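Local structure of 11S globulin (Wrightia tinctoria, 5WXU) at residues Thr123-His128 with Arg145-Lys150. The protein probably serves as a hexameric seed storage protein and also binds the plant hormone auxin (indole-3-acetic acid). Numbering follows the deposited sequence. Where two conformers were deposited one is given.
Sequences TFQSFH and RDQHQK. Unlike the reference sequence in segment 145-150: Gln147 (reference Arg).
Phe124 and His148 form one antiparallel hydrogen-bonded pair and Ser126 and Asp146 the next, with the non-hydrogen-bonded Gln125 and Gln147 between them and the strand axes 176° apart. Each hydrogen-bonded pair is closed twice, as where Ser126 N reaches Asp146 O at 2.9 Å. In so short a strand pair four backbone bonds set the register, and the side chains on each face pack across it. On the face shared by Phe124, Ser126, Asp146 and His148, the Phe124 ring lies flat over the start of Lys150, whose CA sits 3.7 Å from the ring centroid in a CH-pi contact. In the conformer given, the lysine chain runs alongside the ring, with CB 3.6 Å from Phe124 CE1 and CG anti to the backbone N (chi1 161°). An alanine at Phe124 would probably leave the CA and CB of Lys150 without their aromatic cover. The His148 ring is fixed at both nitrogens: ND1 donates to Gln149 O at 2.8 Å, nearly straight and in the ring plane, while NE2 bonds to Val268 N. On the face of Gln125 and Gln147, Gln147, a departure from the reference sequence, brings NE2 within 3.2 Å of Phe127 CE1, the amide tilted 48° from the ring. A water links this NE2 to Ser126 O, and another bridges Thr123 OG1 and Lys150 N. A second subunit bonds Thr123 OG1 through Asp306 O and Gln125 OE1 through Ile455 N and Arg422; a third holds Asp146, OD1 in a salt bridge to Lys449 and OD2 by Leu431 N. These are successive antiparallel strands of the N-terminal cupin domain, joined by a long loop, with a classic beta bulge (Thr123 and Phe124 facing His148) at the far end and the sheet continuing into a neighbouring subunit of the 11S globulin hexamer.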
ATOM      1  N   THR B 123     -14.511  13.926 -22.762  1.00 18.90           N
ATOM      2  CA  THR B 123     -14.208  15.290 -22.369  1.00 19.08           C
ATOM      3  C   THR B 123     -13.604  16.209 -23.452  1.00 21.08           C
ATOM      4  O   THR B 123     -13.255  17.352 -23.141  1.00 19.52           O
ATOM      5  CB  THR B 123     -13.245  15.322 -21.147  1.00 19.88           C
ATOM      6  OG1 THR B 123     -11.985  14.803 -21.502  1.00 20.88           O
ATOM      7  CG2 THR B 123     -13.780  14.507 -20.044  1.00 21.34           C
ATOM      8  N   PHE B 124     -13.421  15.695 -24.657  1.00 20.00           N
ATOM      9  CA  PHE B 124     -13.022  16.532 -25.802  1.00 20.46           C
ATOM     10  C   PHE B 124     -14.338  16.765 -26.571  1.00 19.85           C
ATOM     11  O   PHE B 124     -14.906  15.834 -27.116  1.00 20.15           O
ATOM     12  CB  PHE B 124     -11.971  15.840 -26.649  1.00 21.84           C
ATOM     13  CG  PHE B 124     -10.531  16.164 -26.256  1.00 20.80           C
ATOM     14  CD1 PHE B 124     -10.159  16.257 -24.901  1.00 19.61           C
ATOM     15  CD2 PHE B 124      -9.530  16.185 -27.207  1.00 20.48           C
ATOM     16  CE1 PHE B 124      -8.847  16.482 -24.539  1.00 21.40           C
ATOM     17  CE2 PHE B 124      -8.222  16.439 -26.840  1.00 21.03           C
ATOM     18  CZ  PHE B 124      -7.863  16.582 -25.484  1.00 21.11           C
ATOM     19  N   GLN B 125     -14.840  17.979 -26.510  1.00 21.86           N
ATOM     20  CA  GLN B 125     -16.210  18.293 -26.882  1.00 21.25           C
ATOM     21  C   GLN B 125     -16.319  19.423 -27.925  1.00 19.89           C
ATOM     22  O   GLN B 125     -15.671  20.472 -27.789  1.00 22.64           O
ATOM     23  CB  GLN B 125     -16.968  18.718 -25.660  1.00 22.48           C
ATOM     24  CG  GLN B 125     -16.761  17.792 -24.456  1.00 25.88           C
ATOM     25  CD  GLN B 125     -17.048  18.485 -23.153  1.00 26.44           C
ATOM     26  OE1 GLN B 125     -18.213  18.598 -22.770  1.00 29.91           O
ATOM     27  NE2 GLN B 125     -15.980  18.878 -22.409  1.00 25.20           N
ATOM     28  N   SER B 126     -17.119  19.180 -28.934  1.00 22.81           N
ATOM     29  CA  SER B 126     -17.467  20.325 -29.841  1.00 26.22           C
ATOM     30  C   SER B 126     -18.940  20.283 -30.145  1.00 26.67           C
ATOM     31  O   SER B 126     -19.467  19.258 -30.617  1.00 25.68           O
ATOM     32  CB  SER B 126     -16.659  20.264 -31.090  1.00 27.81           C
ATOM     33  OG  SER B 126     -17.098  21.253 -31.990  1.00 34.37           O
ATOM     34  N   PHE B 127     -19.615  21.403 -29.885  1.00 28.17           N
ATOM     35  CA  PHE B 127     -21.051  21.490 -30.099  1.00 30.25           C
ATOM     36  C   PHE B 127     -21.405  22.276 -31.394  1.00 36.46           C
ATOM     37  O   PHE B 127     -22.579  22.659 -31.567  1.00 43.87           O
ATOM     38  CB  PHE B 127     -21.695  22.067 -28.812  1.00 32.78           C
ATOM     39  CG  PHE B 127     -21.463  21.186 -27.621  1.00 33.90           C
ATOM     40  CD1 PHE B 127     -22.295  20.110 -27.365  1.00 35.36           C
ATOM     41  CD2 PHE B 127     -20.355  21.387 -26.783  1.00 34.51           C
ATOM     42  CE1 PHE B 127     -22.034  19.258 -26.288  1.00 35.49           C
ATOM     43  CE2 PHE B 127     -20.085  20.523 -25.709  1.00 37.10           C
ATOM     44  CZ  PHE B 127     -20.923  19.446 -25.474  1.00 33.30           C
ATOM     45  N   HIS B 128     -20.425  22.429 -32.308  1.00 39.23           N
ATOM     46  CA  HIS B 128     -20.570  23.124 -33.630  1.00 46.93           C
ATOM     47  C   HIS B 128     -19.871  22.367 -34.780  1.00 48.89           C
ATOM     48  O   HIS B 128     -18.893  21.670 -34.528  1.00 48.00           O
ATOM     49  CB  HIS B 128     -19.936  24.526 -33.576  1.00 50.31           C
ATOM     50  CG  HIS B 128     -20.475  25.394 -32.479  1.00 60.43           C
ATOM     51  ND1 HIS B 128     -19.783  25.639 -31.306  1.00 63.29           N
ATOM     52  CD2 HIS B 128     -21.648  26.069 -32.371  1.00 66.40           C
ATOM     53  CE1 HIS B 128     -20.501  26.438 -30.534  1.00 62.15           C
ATOM     54  NE2 HIS B 128     -21.633  26.718 -31.158  1.00 69.73           N
ATOM     55  N   ARG B 145     -18.846  18.434 -35.116  1.00 34.21           N
ATOM     56  CA  ARG B 145     -19.773  18.339 -33.976  1.00 34.32           C
ATOM     57  C   ARG B 145     -19.698  16.906 -33.412  1.00 32.28           C
ATOM     58  O   ARG B 145     -20.161  15.970 -34.016  1.00 29.63           O
ATOM     59  CB  ARG B 145     -21.207  18.715 -34.336  1.00 38.23           C
ATOM     60  CG  ARG B 145     -22.125  18.850 -33.126  1.00 41.76           C
ATOM     61  CD  ARG B 145     -23.604  19.188 -33.403  1.00 47.38           C
ATOM     62  NE  ARG B 145     -24.473  18.013 -33.593  1.00 47.38           N
ATOM     63  CZ  ARG B 145     -24.710  17.419 -34.768  1.00 53.22           C
ATOM     64  NH1 ARG B 145     -24.173  17.888 -35.907  1.00 49.76           N
ATOM     65  NH2 ARG B 145     -25.500  16.344 -34.806  1.00 56.20           N
ATOM     66  N   ASP B 146     -19.082  16.737 -32.252  1.00 28.28           N
ATOM     67  CA  ASP B 146     -18.766  15.345 -31.758  1.00 26.12           C
ATOM     68  C   ASP B 146     -18.219  15.475 -30.339  1.00 21.80           C
ATOM     69  O   ASP B 146     -17.884  16.567 -29.894  1.00 22.92           O
ATOM     70  CB  ASP B 146     -17.660  14.718 -32.609  1.00 22.81           C
ATOM     71  CG  ASP B 146     -17.457  13.204 -32.359  1.00 21.50           C
ATOM     72  OD1 ASP B 146     -18.365  12.552 -31.763  1.00 24.06           O
ATOM     73  OD2 ASP B 146     -16.427  12.700 -32.828  1.00 21.68           O
ATOM     74  N   GLN B 147     -18.257  14.380 -29.608  1.00 20.96           N
ATOM     75  CA  GLN B 147     -17.612  14.363 -28.294  1.00 23.27           C
ATOM     76  C   GLN B 147     -16.877  13.046 -28.289  1.00 18.18           C
ATOM     77  O   GLN B 147     -17.462  12.038 -28.662  1.00 19.97           O
ATOM     78  CB  GLN B 147     -18.650  14.355 -27.201  1.00 25.34           C
ATOM     79  CG  GLN B 147     -19.429  15.629 -27.019  1.00 35.52           C
ATOM     80  CD  GLN B 147     -20.720  15.339 -26.303  1.00 39.94           C
ATOM     81  OE1 GLN B 147     -20.816  14.378 -25.504  1.00 46.03           O
ATOM     82  NE2 GLN B 147     -21.751  16.103 -26.636  1.00 53.92           N
ATOM     83  N   HIS B 148     -15.647  13.041 -27.831  1.00 16.85           N
ATOM     84  CA  HIS B 148     -14.905  11.812 -27.691  1.00 18.62           C
ATOM     85  C   HIS B 148     -13.936  11.887 -26.496  1.00 17.93           C
ATOM     86  O   HIS B 148     -13.814  12.939 -25.906  1.00 18.22           O
ATOM     87  CB  HIS B 148     -14.218  11.382 -29.025  1.00 19.78           C
ATOM     88  CG  HIS B 148     -13.338  12.409 -29.648  1.00 20.93           C
ATOM     89  ND1 HIS B 148     -12.115  12.749 -29.119  1.00 20.70           N
ATOM     90  CD2 HIS B 148     -13.497  13.164 -30.771  1.00 21.98           C
ATOM     91  CE1 HIS B 148     -11.560  13.689 -29.883  1.00 25.28           C
ATOM     92  NE2 HIS B 148     -12.370  13.945 -30.898  1.00 22.47           N
ATOM     93  N   GLN B 149     -13.229  10.809 -26.182  1.00 17.74           N
ATOM     94  CA  GLN B 149     -12.233  10.941 -25.120  1.00 17.91           C
ATOM     95  C   GLN B 149     -11.002  11.683 -25.627  1.00 19.89           C
ATOM     96  O   GLN B 149     -10.749  11.738 -26.846  1.00 19.96           O
ATOM     97  CB  GLN B 149     -11.895   9.570 -24.531  1.00 16.27           C
ATOM     98  CG  GLN B 149     -13.048   9.010 -23.678  1.00 16.43           C
ATOM     99  CD  GLN B 149     -12.750   7.676 -23.026  1.00 17.32           C
ATOM    100  OE1 GLN B 149     -11.646   7.189 -23.068  1.00 19.63           O
ATOM    101  NE2 GLN B 149     -13.743   7.117 -22.362  1.00 19.24           N
ATOM    102  N   LYS B 150     -10.175  12.116 -24.677  0.50 20.86           N
ATOM    103  CA  LYS B 150      -8.933  12.785 -24.986  0.50 21.17           C
ATOM    104  C   LYS B 150      -8.105  11.993 -25.949  0.50 20.13           C
ATOM    105  O   LYS B 150      -7.951  10.775 -25.815  0.50 23.46           O
ATOM    106  CB  LYS B 150      -8.058  13.016 -23.756  0.50 20.77           C
ATOM    107  CG  LYS B 150      -6.613  13.286 -24.180  0.50 21.02           C
ATOM    108  CD  LYS B 150      -5.700  13.587 -23.036  0.50 20.89           C
ATOM    109  CE  LYS B 150      -4.349  14.159 -23.462  0.50 19.16           C
ATOM    110  NZ  LYS B 150      -4.193  15.162 -24.567  0.50 17.62           N
TER
HETATM  111  O   HOH W   1     -11.824  12.239 -22.153  1.00 21.50           O
HETATM  112  O   HOH W   2     -21.350  17.096 -29.535  1.00 41.09           O